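Local coordinates for protein adenosylmethionine-8-amino-7-oxononanoate aminotransferase (PDB 6ZHK) that probably catalyses the PLP-dependent transfer of an amino group from S-adenosylmethionine to 8-amino-7-oxononanoate in biotin synthesis, as a homodimer, at residues A77-S88 against T338-A348; Y136-R145 against K259-L267. All blocks are in the same frame, centred on the assembly; numbering follows the deposited sequence.

Contact 1. Residues A77-S88 against T338-A348; sequences AIKNQADKICHS and TYTGNQLLCSA
Q343 grips S88 with both ends of its amide. OE1 of Q343 accepts from N of S88 at 2.9 Å on an in-plane lone pair. NE2 of Q343 gives to OG of S88 at 3.0 Å. A bend at chi2 (90°) turns the Q343 amide toward the 85-88 backbone. C86 O accepts weak bonds from N of Q343 and N of L344 at the start of helix 343-358. N342 is the N-cap, its OD1 accepting from N of L345.

The rings of H87 and Y339 form an edge-to-face pair, centroids 4.8 Å apart, with CD1 of Y339 over the imidazole centre.

The apolar packing centres on L344. Its CD1 touches SG of C86 at 3.6 Å, and its CD2 lies 3.8 Å from CB of A82.

The 77-82 end of helix 72-82 and the 343-348 start of helix 343-358 run roughly antiparallel, at 146°, axes 8.4 Å apart. P97 of helix 96-108 lies against Q81 and Q343. In the second subunit, K301, the predicted cofactor lysine, is hydrogen-bonded through NZ to OG1 of T338 and through O to OH of Y339. Y307 of that subunit packs on C86 and takes a hydrogen bond from ND2 of N342.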
# COMPACT_ATOMS: atom_id res chain seq x y z
N ALA A 77 16.16 -14.85 6.84
CA ALA A 77 14.82 -14.86 7.43
C ALA A 77 13.74 -14.96 6.36
O ALA A 77 12.79 -15.74 6.48
CB ALA A 77 14.60 -13.67 8.31
N ILE A 78 13.92 -14.21 5.29
CA ILE A 78 12.96 -14.26 4.17
C ILE A 78 12.92 -15.65 3.57
O ILE A 78 11.85 -16.21 3.29
CB ILE A 78 13.26 -13.15 3.15
CG1 ILE A 78 12.99 -11.77 3.76
CG2 ILE A 78 12.47 -13.34 1.84
CD1 ILE A 78 13.50 -10.57 2.90
N LYS A 79 14.11 -16.21 3.27
CA LYS A 79 14.19 -17.48 2.58
C LYS A 79 13.61 -18.60 3.43
O LYS A 79 12.87 -19.45 2.92
CB LYS A 79 15.64 -17.81 2.18
CG LYS A 79 16.24 -16.88 1.13
CD LYS A 79 17.77 -17.01 1.17
CE LYS A 79 18.33 -17.22 -0.20
NZ LYS A 79 19.71 -17.75 -0.17
N ASN A 80 13.99 -18.64 4.72
CA ASN A 80 13.44 -19.61 5.66
C ASN A 80 11.91 -19.50 5.79
O ASN A 80 11.24 -20.53 5.92
CB ASN A 80 14.08 -19.53 7.05
CG ASN A 80 15.53 -20.01 7.01
OD1 ASN A 80 15.92 -20.74 6.10
ND2 ASN A 80 16.36 -19.56 7.94
N GLN A 81 11.36 -18.27 5.84
CA GLN A 81 9.90 -18.15 5.90
C GLN A 81 9.25 -18.66 4.60
O GLN A 81 8.21 -19.26 4.64
CB GLN A 81 9.46 -16.71 6.16
CG GLN A 81 7.93 -16.61 6.30
CD GLN A 81 7.45 -17.47 7.46
OE1 GLN A 81 8.03 -17.51 8.55
NE2 GLN A 81 6.40 -18.21 7.23
N ALA A 82 9.89 -18.41 3.46
CA ALA A 82 9.27 -18.80 2.19
C ALA A 82 9.16 -20.32 2.07
O ALA A 82 8.27 -20.79 1.37
CB ALA A 82 9.99 -18.14 1.03
N ASP A 83 10.05 -21.07 2.75
CA ASP A 83 9.96 -22.54 2.82
C ASP A 83 8.84 -23.03 3.75
O ASP A 83 8.50 -24.20 3.70
CB ASP A 83 11.24 -23.16 3.39
CG ASP A 83 12.41 -23.02 2.45
OD1 ASP A 83 12.17 -23.06 1.22
OD2 ASP A 83 13.56 -22.94 2.96
N LYS A 84 8.25 -22.17 4.58
CA LYS A 84 7.13 -22.54 5.43
C LYS A 84 5.82 -22.12 4.76
O LYS A 84 4.97 -22.96 4.48
CB LYS A 84 7.28 -21.87 6.80
CG LYS A 84 8.32 -22.57 7.68
CD LYS A 84 8.65 -21.80 8.94
CE LYS A 84 8.43 -22.64 10.16
NZ LYS A 84 8.89 -21.94 11.37
N ILE A 85 5.63 -20.81 4.59
CA ILE A 85 4.51 -20.23 3.87
C ILE A 85 4.76 -18.73 3.66
O ILE A 85 5.18 -18.04 4.60
CB ILE A 85 3.18 -20.48 4.61
CG1 ILE A 85 1.99 -19.94 3.81
CG2 ILE A 85 3.25 -19.93 6.04
CD1 ILE A 85 0.62 -20.26 4.51
N CYS A 86 4.43 -18.24 2.46
CA CYS A 86 4.68 -16.85 2.12
C CYS A 86 3.53 -15.97 2.63
O CYS A 86 3.76 -14.87 3.09
CB CYS A 86 4.85 -16.70 0.63
SG CYS A 86 6.36 -17.50 0.04
N HIS A 87 2.30 -16.46 2.51
CA HIS A 87 1.20 -15.60 2.91
C HIS A 87 -0.04 -16.42 3.29
O HIS A 87 -0.62 -17.14 2.49
CB HIS A 87 0.80 -14.63 1.80
CG HIS A 87 -0.30 -13.75 2.28
ND1 HIS A 87 -0.10 -12.73 3.23
CD2 HIS A 87 -1.60 -13.77 1.99
CE1 HIS A 87 -1.27 -12.15 3.51
NE2 HIS A 87 -2.22 -12.81 2.77
N SER A 88 -0.54 -16.14 4.48
CA SER A 88 -1.94 -16.42 4.78
C SER A 88 -2.53 -15.22 5.52
O SER A 88 -1.77 -14.48 6.14
CB SER A 88 -2.09 -17.72 5.57
OG SER A 88 -1.49 -17.53 6.85
N THR A 338 -5.60 -7.23 1.45
CA THR A 338 -5.25 -8.62 1.25
C THR A 338 -4.01 -9.00 2.07
O THR A 338 -4.01 -10.02 2.74
CB THR A 338 -4.93 -8.85 -0.23
OG1 THR A 338 -6.08 -8.33 -0.90
CG2 THR A 338 -4.74 -10.31 -0.56
N TYR A 339 -2.93 -8.23 1.93
CA TYR A 339 -1.63 -8.80 2.33
C TYR A 339 -1.31 -8.32 3.74
O TYR A 339 -0.16 -8.50 4.19
CB TYR A 339 -0.56 -8.42 1.29
CG TYR A 339 -0.64 -9.30 0.04
CD1 TYR A 339 -0.20 -10.63 0.10
CD2 TYR A 339 -1.19 -8.82 -1.14
CE1 TYR A 339 -0.35 -11.48 -1.00
CE2 TYR A 339 -1.25 -9.63 -2.26
CZ TYR A 339 -0.82 -10.95 -2.18
OH TYR A 339 -0.87 -11.74 -3.29
N THR A 340 -2.33 -7.87 4.48
CA THR A 340 -2.06 -7.39 5.87
C THR A 340 -1.35 -8.51 6.66
O THR A 340 -1.81 -9.66 6.73
CB THR A 340 -3.41 -7.12 6.58
OG1 THR A 340 -4.05 -6.04 5.86
CG2 THR A 340 -3.25 -6.67 8.03
N GLY A 341 -0.27 -8.18 7.35
CA GLY A 341 0.50 -9.16 8.13
C GLY A 341 1.20 -10.28 7.34
O GLY A 341 1.50 -11.35 7.89
N ASN A 342 1.51 -10.07 6.06
CA ASN A 342 2.11 -11.11 5.22
C ASN A 342 3.39 -11.70 5.89
O ASN A 342 4.22 -10.97 6.43
CB ASN A 342 2.48 -10.47 3.87
CG ASN A 342 3.41 -11.32 3.04
OD1 ASN A 342 4.60 -11.33 3.24
ND2 ASN A 342 2.86 -11.91 2.00
N GLN A 343 3.57 -13.03 5.87
CA GLN A 343 4.67 -13.68 6.60
C GLN A 343 6.06 -13.28 6.10
O GLN A 343 6.95 -13.07 6.92
CB GLN A 343 4.57 -15.22 6.60
CG GLN A 343 3.43 -15.74 7.46
CD GLN A 343 2.11 -15.90 6.73
OE1 GLN A 343 1.62 -15.03 5.99
NE2 GLN A 343 1.43 -16.96 7.09
N LEU A 344 6.27 -13.20 4.78
CA LEU A 344 7.57 -12.71 4.29
C LEU A 344 7.89 -11.30 4.80
O LEU A 344 9.01 -11.04 5.27
CB LEU A 344 7.61 -12.78 2.77
CG LEU A 344 7.40 -14.18 2.19
CD1 LEU A 344 7.58 -14.12 0.68
CD2 LEU A 344 8.37 -15.28 2.86
N LEU A 345 6.90 -10.37 4.76
CA LEU A 345 7.15 -9.01 5.22
C LEU A 345 7.55 -9.09 6.68
O LEU A 345 8.49 -8.41 7.09
CB LEU A 345 5.91 -8.08 5.11
CG LEU A 345 5.18 -8.14 3.76
CD1 LEU A 345 4.07 -7.10 3.66
CD2 LEU A 345 6.15 -7.87 2.62
N CYS A 346 6.83 -9.91 7.47
CA CYS A 346 7.06 -9.84 8.90
C CYS A 346 8.37 -10.55 9.26
O CYS A 346 9.07 -10.18 10.23
CB CYS A 346 5.91 -10.58 9.61
SG CYS A 346 4.35 -9.66 9.60
N SER A 347 8.72 -11.55 8.47
CA SER A 347 10.00 -12.24 8.71
C SER A 347 11.18 -11.26 8.55
O SER A 347 12.10 -11.31 9.38
CB SER A 347 10.13 -13.44 7.81
OG SER A 347 10.41 -13.01 6.47
N ALA A 348 11.16 -10.37 7.52
CA ALA A 348 12.24 -9.39 7.34
C ALA A 348 12.31 -8.49 8.57
O ALA A 348 13.41 -8.18 9.06
CB ALA A 348 12.14 -8.59 6.07

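Contact 2. Residues Y136-R145 against K259-L267; sequences YYVLRGDKGR and KENDVIFIL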
# COMPACT_ATOMS: atom_id res chain seq x y z
N TYR A 136 -12.84 6.82 15.91
CA TYR A 136 -12.81 6.85 17.37
C TYR A 136 -13.85 7.86 17.89
O TYR A 136 -14.64 7.55 18.80
CB TYR A 136 -11.43 7.25 17.86
CG TYR A 136 -11.31 7.59 19.33
CD1 TYR A 136 -11.25 6.59 20.32
CD2 TYR A 136 -11.26 8.91 19.73
CE1 TYR A 136 -11.06 6.93 21.68
CE2 TYR A 136 -11.10 9.25 21.08
CZ TYR A 136 -11.05 8.26 22.05
OH TYR A 136 -10.84 8.61 23.37
N TYR A 137 -13.80 9.09 17.38
CA TYR A 137 -14.65 10.13 17.94
C TYR A 137 -16.11 9.88 17.58
O TYR A 137 -16.99 10.15 18.38
CB TYR A 137 -14.23 11.53 17.49
CG TYR A 137 -12.94 11.99 18.12
CD1 TYR A 137 -12.89 12.30 19.48
CD2 TYR A 137 -11.75 12.07 17.38
CE1 TYR A 137 -11.72 12.75 20.09
CE2 TYR A 137 -10.58 12.52 17.99
CZ TYR A 137 -10.56 12.86 19.33
OH TYR A 137 -9.37 13.27 19.89
N VAL A 138 -16.37 9.34 16.38
CA VAL A 138 -17.76 9.03 16.10
C VAL A 138 -18.28 8.02 17.13
O VAL A 138 -19.42 8.13 17.62
CB VAL A 138 -17.86 8.41 14.69
CG1 VAL A 138 -19.21 7.77 14.49
CG2 VAL A 138 -17.54 9.45 13.62
N LEU A 139 -17.49 6.99 17.42
CA LEU A 139 -17.94 5.92 18.28
C LEU A 139 -18.06 6.44 19.71
O LEU A 139 -18.91 5.98 20.44
CB LEU A 139 -16.93 4.75 18.24
CG LEU A 139 -17.00 3.90 16.96
CD1 LEU A 139 -15.84 2.92 16.91
CD2 LEU A 139 -18.32 3.14 16.91
N ARG A 140 -17.20 7.35 20.08
CA ARG A 140 -17.20 7.86 21.44
C ARG A 140 -18.37 8.85 21.65
O ARG A 140 -18.66 9.24 22.79
CB ARG A 140 -15.91 8.63 21.73
CG ARG A 140 -15.63 8.84 23.21
CD ARG A 140 -14.30 9.56 23.36
NE ARG A 140 -14.31 10.98 22.93
CZ ARG A 140 -13.46 11.89 23.34
NH1 ARG A 140 -13.61 13.14 22.96
NH2 ARG A 140 -12.43 11.56 24.09
N GLY A 141 -19.08 9.21 20.57
CA GLY A 141 -20.25 10.07 20.71
C GLY A 141 -19.97 11.54 20.43
O GLY A 141 -20.88 12.38 20.51
N ASP A 142 -18.75 11.88 20.03
CA ASP A 142 -18.47 13.25 19.62
C ASP A 142 -19.05 13.57 18.25
O ASP A 142 -19.11 12.69 17.40
CB ASP A 142 -16.97 13.54 19.57
CG ASP A 142 -16.27 13.26 20.88
OD1 ASP A 142 -16.33 12.12 21.34
OD2 ASP A 142 -15.65 14.20 21.40
N LYS A 143 -19.44 14.86 18.06
CA LYS A 143 -20.12 15.33 16.85
C LYS A 143 -19.29 16.42 16.17
O LYS A 143 -18.77 17.31 16.85
CB LYS A 143 -21.53 15.88 17.16
CG LYS A 143 -22.40 14.96 17.99
CD LYS A 143 -22.62 13.61 17.33
CE LYS A 143 -23.36 12.62 18.22
NZ LYS A 143 -23.46 11.23 17.70
N GLY A 144 -19.14 16.32 14.85
CA GLY A 144 -18.52 17.37 14.07
C GLY A 144 -16.99 17.39 14.10
O GLY A 144 -16.40 18.36 13.66
N ARG A 145 -16.35 16.30 14.52
CA ARG A 145 -14.88 16.30 14.45
C ARG A 145 -14.40 15.72 13.12
O ARG A 145 -14.06 14.53 13.05
CB ARG A 145 -14.31 15.39 15.56
CG ARG A 145 -14.71 15.79 16.97
CD ARG A 145 -13.39 16.22 17.53
NE ARG A 145 -13.52 16.04 18.93
CZ ARG A 145 -12.57 16.18 19.82
NH1 ARG A 145 -11.31 16.41 19.44
NH2 ARG A 145 -12.90 15.98 21.07
N LYS A 259 -3.07 16.74 24.49
CA LYS A 259 -3.56 16.14 25.73
C LYS A 259 -4.53 17.08 26.44
O LYS A 259 -5.61 16.63 26.85
CB LYS A 259 -2.38 15.73 26.62
CG LYS A 259 -2.70 14.81 27.80
CD LYS A 259 -1.46 14.42 28.62
CE LYS A 259 -1.76 13.60 29.86
NZ LYS A 259 -2.40 12.30 29.51
N GLU A 260 -4.16 18.36 26.55
CA GLU A 260 -4.94 19.31 27.33
C GLU A 260 -6.25 19.65 26.63
O GLU A 260 -7.19 20.07 27.30
CB GLU A 260 -4.16 20.59 27.64
CG GLU A 260 -3.14 20.32 28.73
CD GLU A 260 -2.25 21.49 29.09
OE1 GLU A 260 -2.29 22.51 28.37
OE2 GLU A 260 -1.49 21.35 30.10
N ASN A 261 -6.33 19.41 25.31
CA ASN A 261 -7.49 19.82 24.55
C ASN A 261 -8.24 18.63 23.95
O ASN A 261 -9.12 18.85 23.11
CB ASN A 261 -7.14 20.81 23.42
CG ASN A 261 -6.66 22.17 23.89
OD1 ASN A 261 -5.45 22.45 24.01
ND2 ASN A 261 -7.60 23.07 24.10
N ASP A 262 -7.94 17.41 24.40
CA ASP A 262 -8.73 16.25 24.03
C ASP A 262 -8.69 16.03 22.53
O ASP A 262 -9.72 15.74 21.95
CB ASP A 262 -10.20 16.37 24.50
CG ASP A 262 -11.01 15.08 24.33
OD1 ASP A 262 -10.44 13.96 24.48
OD2 ASP A 262 -12.21 15.22 23.98
N VAL A 263 -7.50 16.19 21.92
CA VAL A 263 -7.32 15.85 20.52
C VAL A 263 -6.32 14.69 20.36
O VAL A 263 -5.28 14.69 20.97
CB VAL A 263 -6.87 17.07 19.70
CG1 VAL A 263 -6.57 16.73 18.21
CG2 VAL A 263 -7.84 18.26 19.85
N ILE A 264 -6.59 13.72 19.47
CA ILE A 264 -5.64 12.65 19.12
C ILE A 264 -4.41 13.24 18.42
O ILE A 264 -4.52 14.08 17.51
CB ILE A 264 -6.31 11.56 18.23
CG1 ILE A 264 -7.10 10.57 19.10
CG2 ILE A 264 -5.25 10.80 17.43
CD1 ILE A 264 -8.04 9.69 18.25
N PHE A 265 -3.22 12.76 18.85
CA PHE A 265 -1.98 13.19 18.22
C PHE A 265 -1.39 11.99 17.49
O PHE A 265 -1.15 10.94 18.10
CB PHE A 265 -0.98 13.72 19.26
CG PHE A 265 0.35 14.18 18.68
CD1 PHE A 265 0.42 14.80 17.43
CD2 PHE A 265 1.54 14.00 19.37
CE1 PHE A 265 1.63 15.23 16.90
CE2 PHE A 265 2.77 14.40 18.83
CZ PHE A 265 2.80 15.02 17.60
N ILE A 266 -1.21 12.12 16.14
CA ILE A 266 -0.63 11.08 15.33
C ILE A 266 0.79 11.47 15.00
O ILE A 266 0.99 12.55 14.48
CB ILE A 266 -1.46 10.95 14.03
CG1 ILE A 266 -2.93 10.68 14.38
CG2 ILE A 266 -0.79 9.88 13.17
CD1 ILE A 266 -3.78 10.43 13.07
N LEU A 267 1.76 10.59 15.28
CA LEU A 267 3.13 10.91 14.88
C LEU A 267 3.51 9.95 13.77
O LEU A 267 3.44 8.72 13.91
CB LEU A 267 4.08 10.78 16.07
CG LEU A 267 5.47 11.40 15.91
CD1 LEU A 267 5.33 12.92 15.88
CD2 LEU A 267 6.40 10.96 17.07
O HOH W 1 -9.08 12.67 22.43
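R140 and R145 converge on D262. R140 meets it end-on: NH1 reaches OD2 of D262 at 2.7 Å and NH2 reaches OD1 of D262 at 3.1 Å. Both oxygens use their syn lone pairs, and the guanidinium and carboxylate are nearly coplanar. R145 comes in across, with its guanidinium plane 82° from that carboxylate. Its NH2 makes a weak salt-bridge bond to OD2 of D262, while NH1 donates to the carbonyl O of D262 at 3.0 Å. D142 completes the network. A bend at chi3 (71°) lets R140 hold it side-on through NE and NH1 while reaching D262; R145 NH2 meets OD2 of D142 from above the carboxylate plane. The arginines would offset the like charges of D142 and D262, OD2 atoms 4.4 Å apart.

The network joins two helix ends, where G141 and D262 close helices 122-140 and 250-261 in Schellman motifs. From D262 the chain runs into strand 265-268 of the seven-stranded sheet of the PLP-binding domain, beside strand 228-234. V228 O of that strand takes a second bond from R145 NH1.

The Y137 ring has a neighbour over each face. NE of R145 lies over one, toward the rim, and Y136 presents its edge to the other, with CD2 over the centre. OH of Y137 accepts a weak bond from N of I264. A water 2.6 Å from OH of Y137 donates to OD1 of D262.

CD1 of I264 touches CD2 of Y136 at 3.6 Å and CE2 of Y137 at 3.8 Å. I319 of helix 317-321 touches both Y136 and I264.

How the contacts relate
The two contacts lie in different parts of one class-III aminotransferase fold. Their centres are 35 Å apart, and their nearest atoms about 18 Å. In chain order, both segments of contact 2 fall between those of contact 1. Contact 1 joins helices 72-82 and 343-358, close to the predicted substrate residue G336. Contact 2 joins the C-terminal end of helix 122-140 to the turn between helix 250-261 and strand 265-268. Helix 122-140 starts at the predicted cofactor residues G122 and A123, and that strand ends at D268, also predicted to bind the cofactor. Most residues of contact 1 lie within reach of the second subunit, while contact 2 sits at the outer end of elements leading to the probable cofactor site.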